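Local coordinates for protein transcriptional regulator nlh2 (Aquifex aeolicus, PDB 4G3V) that probably activates sigma54-dependent transcription under the control of its regulatory GAF domain, captured here in an inactive state, at residues Y63-I77 / S97-L109. Numbering follows the deposited sequence.
Sequences YFLNKDVAFKKGEGI and SAFANKTGIGRLL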
loop_
_atom_site.group_PDB
_atom_site.type_symbol
_atom_site.label_atom_id
_atom_site.label_comp_id
_atom_site.label_asym_id
_atom_site.label_seq_id
_atom_site.Cartn_x
_atom_site.Cartn_y
_atom_site.Cartn_z
ATOM N N TYR A 63 -9.090 23.556 -1.949
ATOM C CA TYR A 63 -9.052 24.764 -1.134
ATOM C C TYR A 63 -7.633 25.147 -0.729
ATOM O O TYR A 63 -7.326 26.325 -0.572
ATOM C CB TYR A 63 -9.908 24.583 0.124
ATOM C CG TYR A 63 -9.875 25.790 1.030
ATOM C CD1 TYR A 63 -10.733 26.864 0.819
ATOM C CD2 TYR A 63 -8.973 25.867 2.081
ATOM C CE1 TYR A 63 -10.701 27.977 1.639
ATOM C CE2 TYR A 63 -8.932 26.975 2.906
ATOM C CZ TYR A 63 -9.799 28.027 2.679
ATOM O OH TYR A 63 -9.767 29.139 3.492
ATOM N N PHE A 64 -6.770 24.153 -0.557
ATOM C CA PHE A 64 -5.402 24.408 -0.113
ATOM C C PHE A 64 -4.479 24.948 -1.206
ATOM O O PHE A 64 -3.329 25.306 -0.934
ATOM C CB PHE A 64 -4.824 23.133 0.472
ATOM C CG PHE A 64 -5.535 22.694 1.704
ATOM C CD1 PHE A 64 -5.153 23.177 2.938
ATOM C CD2 PHE A 64 -6.604 21.825 1.626
ATOM C CE1 PHE A 64 -5.814 22.793 4.078
ATOM C CE2 PHE A 64 -7.267 21.432 2.765
ATOM C CZ PHE A 64 -6.874 21.917 3.994
ATOM N N LEU A 65 -4.969 25.009 -2.436
ATOM C CA LEU A 65 -4.151 25.532 -3.514
ATOM C C LEU A 65 -3.641 26.928 -3.154
ATOM O O LEU A 65 -4.402 27.764 -2.661
ATOM C CB LEU A 65 -4.950 25.599 -4.806
ATOM C CG LEU A 65 -4.100 25.865 -6.050
ATOM C CD1 LEU A 65 -3.196 24.673 -6.340
ATOM C CD2 LEU A 65 -4.997 26.159 -7.230
ATOM N N ASN A 66 -2.352 27.163 -3.392
ATOM C CA ASN A 66 -1.735 28.474 -3.171
ATOM C C ASN A 66 -1.850 28.960 -1.732
ATOM O O ASN A 66 -2.087 30.143 -1.482
ATOM C CB ASN A 66 -2.332 29.525 -4.119
ATOM C CG ASN A 66 -2.009 29.246 -5.576
ATOM O OD1 ASN A 66 -0.901 28.821 -5.908
ATOM N ND2 ASN A 66 -2.980 29.473 -6.450
ATOM N N LYS A 67 -1.680 28.044 -0.789
ATOM C CA LYS A 67 -1.668 28.403 0.627
ATOM C C LYS A 67 -0.411 27.863 1.312
ATOM O O LYS A 67 -0.084 26.679 1.185
ATOM C CB LYS A 67 -2.937 27.895 1.320
ATOM C CG LYS A 67 -4.209 28.551 0.787
ATOM C CD LYS A 67 -5.417 28.262 1.660
ATOM C CE LYS A 67 -6.613 29.123 1.263
ATOM N NZ LYS A 67 -7.071 28.887 -0.135
ATOM N N ASP A 68 0.294 28.747 2.017
ATOM C CA ASP A 68 1.531 28.395 2.705
ATOM C C ASP A 68 1.246 28.146 4.178
ATOM O O ASP A 68 0.847 29.059 4.903
ATOM C CB ASP A 68 2.561 29.518 2.560
ATOM C CG ASP A 68 3.085 29.649 1.139
ATOM O OD1 ASP A 68 3.325 28.603 0.493
ATOM O OD2 ASP A 68 3.252 30.797 0.666
ATOM N N VAL A 69 1.450 26.911 4.619
ATOM C CA VAL A 69 1.070 26.521 5.972
ATOM C C VAL A 69 2.118 25.626 6.608
ATOM O O VAL A 69 2.580 24.672 5.982
ATOM C CB VAL A 69 -0.249 25.745 5.963
ATOM C CG1 VAL A 69 -0.758 25.567 7.375
ATOM C CG2 VAL A 69 -1.274 26.459 5.107
ATOM N N ALA A 70 2.475 25.922 7.856
ATOM C CA ALA A 70 3.453 25.122 8.578
ATOM C C ALA A 70 2.839 24.529 9.848
ATOM O O ALA A 70 2.039 25.178 10.513
ATOM C CB ALA A 70 4.668 25.968 8.920
ATOM N N PHE A 71 3.214 23.291 10.163
ATOM C CA PHE A 71 2.741 22.607 11.369
ATOM C C PHE A 71 3.907 22.190 12.247
ATOM O O PHE A 71 4.897 21.647 11.762
ATOM C CB PHE A 71 1.980 21.332 11.004
ATOM C CG PHE A 71 0.719 21.563 10.219
ATOM C CD1 PHE A 71 0.745 21.593 8.840
ATOM C CD2 PHE A 71 -0.499 21.713 10.864
ATOM C CE1 PHE A 71 -0.416 21.784 8.114
ATOM C CE2 PHE A 71 -1.667 21.903 10.137
ATOM C CZ PHE A 71 -1.622 21.938 8.764
ATOM N N LYS A 72 3.774 22.409 13.548
ATOM C CA LYS A 72 4.769 21.951 14.504
ATOM C C LYS A 72 4.288 20.652 15.128
ATOM O O LYS A 72 3.090 20.378 15.135
ATOM C CB LYS A 72 4.950 22.996 15.602
ATOM C CG LYS A 72 5.268 24.377 15.064
ATOM C CD LYS A 72 6.624 24.409 14.389
ATOM C CE LYS A 72 7.749 24.446 15.414
ATOM N NZ LYS A 72 9.084 24.476 14.761
ATOM N N LYS A 73 5.211 19.860 15.668
ATOM C CA LYS A 73 4.820 18.663 16.394
ATOM C C LYS A 73 3.774 19.026 17.438
ATOM O O LYS A 73 3.938 19.989 18.204
ATOM C CB LYS A 73 6.021 17.997 17.059
ATOM C CG LYS A 73 6.921 17.261 16.093
ATOM C CD LYS A 73 7.881 16.338 16.831
ATOM C CE LYS A 73 8.798 15.596 15.868
ATOM N NZ LYS A 73 9.728 14.692 16.597
ATOM N N GLY A 74 2.688 18.261 17.447
ATOM C CA GLY A 74 1.644 18.418 18.444
ATOM C C GLY A 74 0.626 19.493 18.112
ATOM O O GLY A 74 -0.386 19.605 18.803
ATOM N N GLU A 75 0.881 20.266 17.054
ATOM C CA GLU A 75 0.001 21.378 16.675
ATOM C C GLU A 75 -1.144 20.950 15.763
ATOM O O GLU A 75 -0.933 20.642 14.572
ATOM C CB GLU A 75 0.792 22.482 15.968
ATOM C CG GLU A 75 -0.092 23.623 15.493
ATOM C CD GLU A 75 0.680 24.712 14.764
ATOM O OE1 GLU A 75 1.853 24.476 14.389
ATOM O OE2 GLU A 75 0.105 25.800 14.561
ATOM N N GLY A 76 -2.358 20.960 16.300
ATOM C CA GLY A 76 -3.520 20.559 15.528
ATOM C C GLY A 76 -3.494 19.076 15.176
ATOM O O GLY A 76 -2.632 18.327 15.631
ATOM N N ILE A 77 -4.448 18.649 14.362
ATOM C CA ILE A 77 -4.588 17.237 14.005
ATOM C C ILE A 77 -3.413 16.753 13.166
ATOM O O ILE A 77 -2.810 15.716 13.459
ATOM C CB ILE A 77 -5.917 16.997 13.259
ATOM C CG1 ILE A 77 -7.090 17.307 14.199
ATOM C CG2 ILE A 77 -6.009 15.567 12.751
ATOM C CD1 ILE A 77 -8.393 17.604 13.487
ATOM N N SER A 97 -12.885 19.673 18.712
ATOM C CA SER A 97 -12.155 20.576 19.600
ATOM C C SER A 97 -10.663 20.698 19.270
ATOM O O SER A 97 -10.031 21.693 19.629
ATOM C CB SER A 97 -12.300 20.100 21.043
ATOM O OG SER A 97 -11.540 18.914 21.251
ATOM N N ALA A 98 -10.100 19.689 18.608
ATOM C CA ALA A 98 -8.665 19.666 18.319
ATOM C C ALA A 98 -8.349 20.233 16.938
ATOM O O ALA A 98 -7.186 20.362 16.561
ATOM C CB ALA A 98 -8.121 18.237 18.444
ATOM N N PHE A 99 -9.385 20.578 16.190
ATOM C CA PHE A 99 -9.210 21.104 14.841
ATOM C C PHE A 99 -8.679 22.535 14.873
ATOM O O PHE A 99 -9.374 23.456 15.282
ATOM C CB PHE A 99 -10.532 21.033 14.083
ATOM C CG PHE A 99 -10.436 21.481 12.655
ATOM C CD1 PHE A 99 -9.385 21.071 11.853
ATOM C CD2 PHE A 99 -11.407 22.300 12.107
ATOM C CE1 PHE A 99 -9.300 21.481 10.533
ATOM C CE2 PHE A 99 -11.323 22.711 10.780
ATOM C CZ PHE A 99 -10.269 22.299 10.000
ATOM N N ALA A 100 -7.437 22.719 14.439
ATOM C CA ALA A 100 -6.803 24.030 14.507
ATOM C C ALA A 100 -7.257 24.890 13.349
ATOM O O ALA A 100 -6.993 26.096 13.313
ATOM C CB ALA A 100 -5.289 23.893 14.495
ATOM N N ASN A 101 -7.949 24.260 12.407
ATOM C CA ASN A 101 -8.463 24.955 11.242
ATOM C C ASN A 101 -7.495 26.033 10.808
ATOM O O ASN A 101 -7.881 27.179 10.605
ATOM C CB ASN A 101 -9.815 25.586 11.555
ATOM C CG ASN A 101 -10.455 26.196 10.334
ATOM O OD1 ASN A 101 -9.935 26.060 9.225
ATOM N ND2 ASN A 101 -11.591 26.870 10.524
ATOM N N LYS A 102 -6.228 25.664 10.690
ATOM C CA LYS A 102 -5.188 26.631 10.386
ATOM C C LYS A 102 -5.532 27.387 9.110
ATOM O O LYS A 102 -5.428 28.620 9.047
ATOM C CB LYS A 102 -3.836 25.926 10.242
ATOM C CG LYS A 102 -2.674 26.861 9.939
ATOM C CD LYS A 102 -2.567 27.983 10.969
ATOM C CE LYS A 102 -1.530 29.023 10.570
ATOM N NZ LYS A 102 -1.500 30.161 11.533
ATOM N N THR A 103 -5.966 26.637 8.102
ATOM C CA THR A 103 -6.218 27.180 6.775
ATOM C C THR A 103 -7.597 27.804 6.647
ATOM O O THR A 103 -7.995 28.216 5.559
ATOM C CB THR A 103 -6.108 26.077 5.727
ATOM O OG1 THR A 103 -6.952 24.977 6.107
ATOM C CG2 THR A 103 -4.668 25.609 5.624
ATOM N N GLY A 104 -8.336 27.864 7.748
ATOM C CA GLY A 104 -9.669 28.434 7.719
ATOM C C GLY A 104 -10.601 27.679 6.786
ATOM O O GLY A 104 -11.686 28.171 6.475
ATOM N N ILE A 105 -10.196 26.481 6.353
ATOM C CA ILE A 105 -11.044 25.668 5.489
ATOM C C ILE A 105 -12.339 25.349 6.210
ATOM O O ILE A 105 -13.359 25.093 5.577
ATOM C CB ILE A 105 -10.370 24.351 5.046
ATOM C CG1 ILE A 105 -11.309 23.559 4.132
ATOM C CG2 ILE A 105 -9.984 23.497 6.252
ATOM C CD1 ILE A 105 -10.704 22.265 3.602
ATOM N N GLY A 106 -12.292 25.369 7.539
ATOM C CA GLY A 106 -13.458 25.061 8.346
ATOM C C GLY A 106 -14.766 25.617 7.811
ATOM O O GLY A 106 -15.744 24.888 7.665
ATOM N N ARG A 107 -14.790 26.914 7.517
ATOM C CA ARG A 107 -16.027 27.581 7.117
ATOM C C ARG A 107 -16.543 27.079 5.772
ATOM O O ARG A 107 -17.702 27.298 5.428
ATOM C CB ARG A 107 -15.809 29.087 7.040
ATOM C CG ARG A 107 -14.928 29.515 5.890
ATOM C CD ARG A 107 -14.775 31.029 5.847
ATOM N NE ARG A 107 -14.808 31.522 4.476
ATOM C CZ ARG A 107 -13.833 31.324 3.597
ATOM N NH1 ARG A 107 -12.746 30.638 3.946
ATOM N NH2 ARG A 107 -13.944 31.802 2.369
ATOM N N LEU A 108 -15.673 26.418 5.015
ATOM C CA LEU A 108 -16.039 25.858 3.715
ATOM C C LEU A 108 -16.522 24.409 3.825
ATOM O O LEU A 108 -17.192 23.903 2.923
ATOM C CB LEU A 108 -14.849 25.931 2.754
ATOM C CG LEU A 108 -15.099 25.322 1.373
ATOM C CD1 LEU A 108 -16.283 26.009 0.677
ATOM C CD2 LEU A 108 -13.844 25.403 0.512
ATOM N N LEU A 109 -16.172 23.747 4.926
ATOM C CA LEU A 109 -16.604 22.374 5.172
ATOM C C LEU A 109 -18.056 22.319 5.637
ATOM O O LEU A 109 -18.553 23.266 6.253
ATOM C CB LEU A 109 -15.731 21.735 6.251
ATOM C CG LEU A 109 -14.229 21.676 5.995
ATOM C CD1 LEU A 109 -13.522 20.946 7.136
ATOM C CD2 LEU A 109 -13.954 20.997 4.667
#
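Tyr63 reaches across to the 97-109 loop and donates its hydroxyl to the backbone carbonyl of Thr103, OH to O 2.9 Å, approaching nearly in line with the C=O bond (161°). That oxygen sits at the ring edge, in its plane, while Ile105 CA lies over a face, 4.0 Å from the ring centroid, a CH-pi contact. The Tyr63 CG stands anti to the backbone N (chi1 178°), a setting that also brings CD1 against Leu108 CD2 at 3.5 Å. Arg107 adds a weak bond from NH1 to Tyr63 OH, bent to 130° at the hydrogen, the hydroxyl lying at the guanidinium edge.

Beside it, the Phe64 side chain runs roughly perpendicular to those of Thr103 and Ile105: CE1 meets Thr103 OG1 and CG2, and CE2 meets Ile105 CD1 at 3.6 Å. Thr103 CG2 also touches Val69 CG2, whose other methyl, CG1, packs tightly on Lys102 CG at 3.5 Å. At the far end Ile77 CD1 rests against Phe99, and Gly76 CA lies beside Ala100 CB.

Lys67 NZ bonds to Tyr63 O and stands over the centre of the Tyr63 ring, 3.9 Å above its plane. A type I turn, Asn101 to Gly104, presents the Thr103 carbonyl; the Tyr63 backbone N-H bonds to His44 ND1, and Phe46 meets Phe64 edge-to-face. Backbone bonds from Val69 to Ile57 tie the segment to strand 54-61.

Apolar packing, the hydroxyl-to-carbonyl bond and the weak arginine bond thus fasten the loop between strands 88-90 and 113-122 to the one joining strands 54-61 and 70-72 and to the start of helix 76-84. The Tyr63 hydroxyl donates and weakly accepts, and with Lys67 NZ and Ile105 CA on opposite faces, the ring is held at both faces and at its hydroxyl.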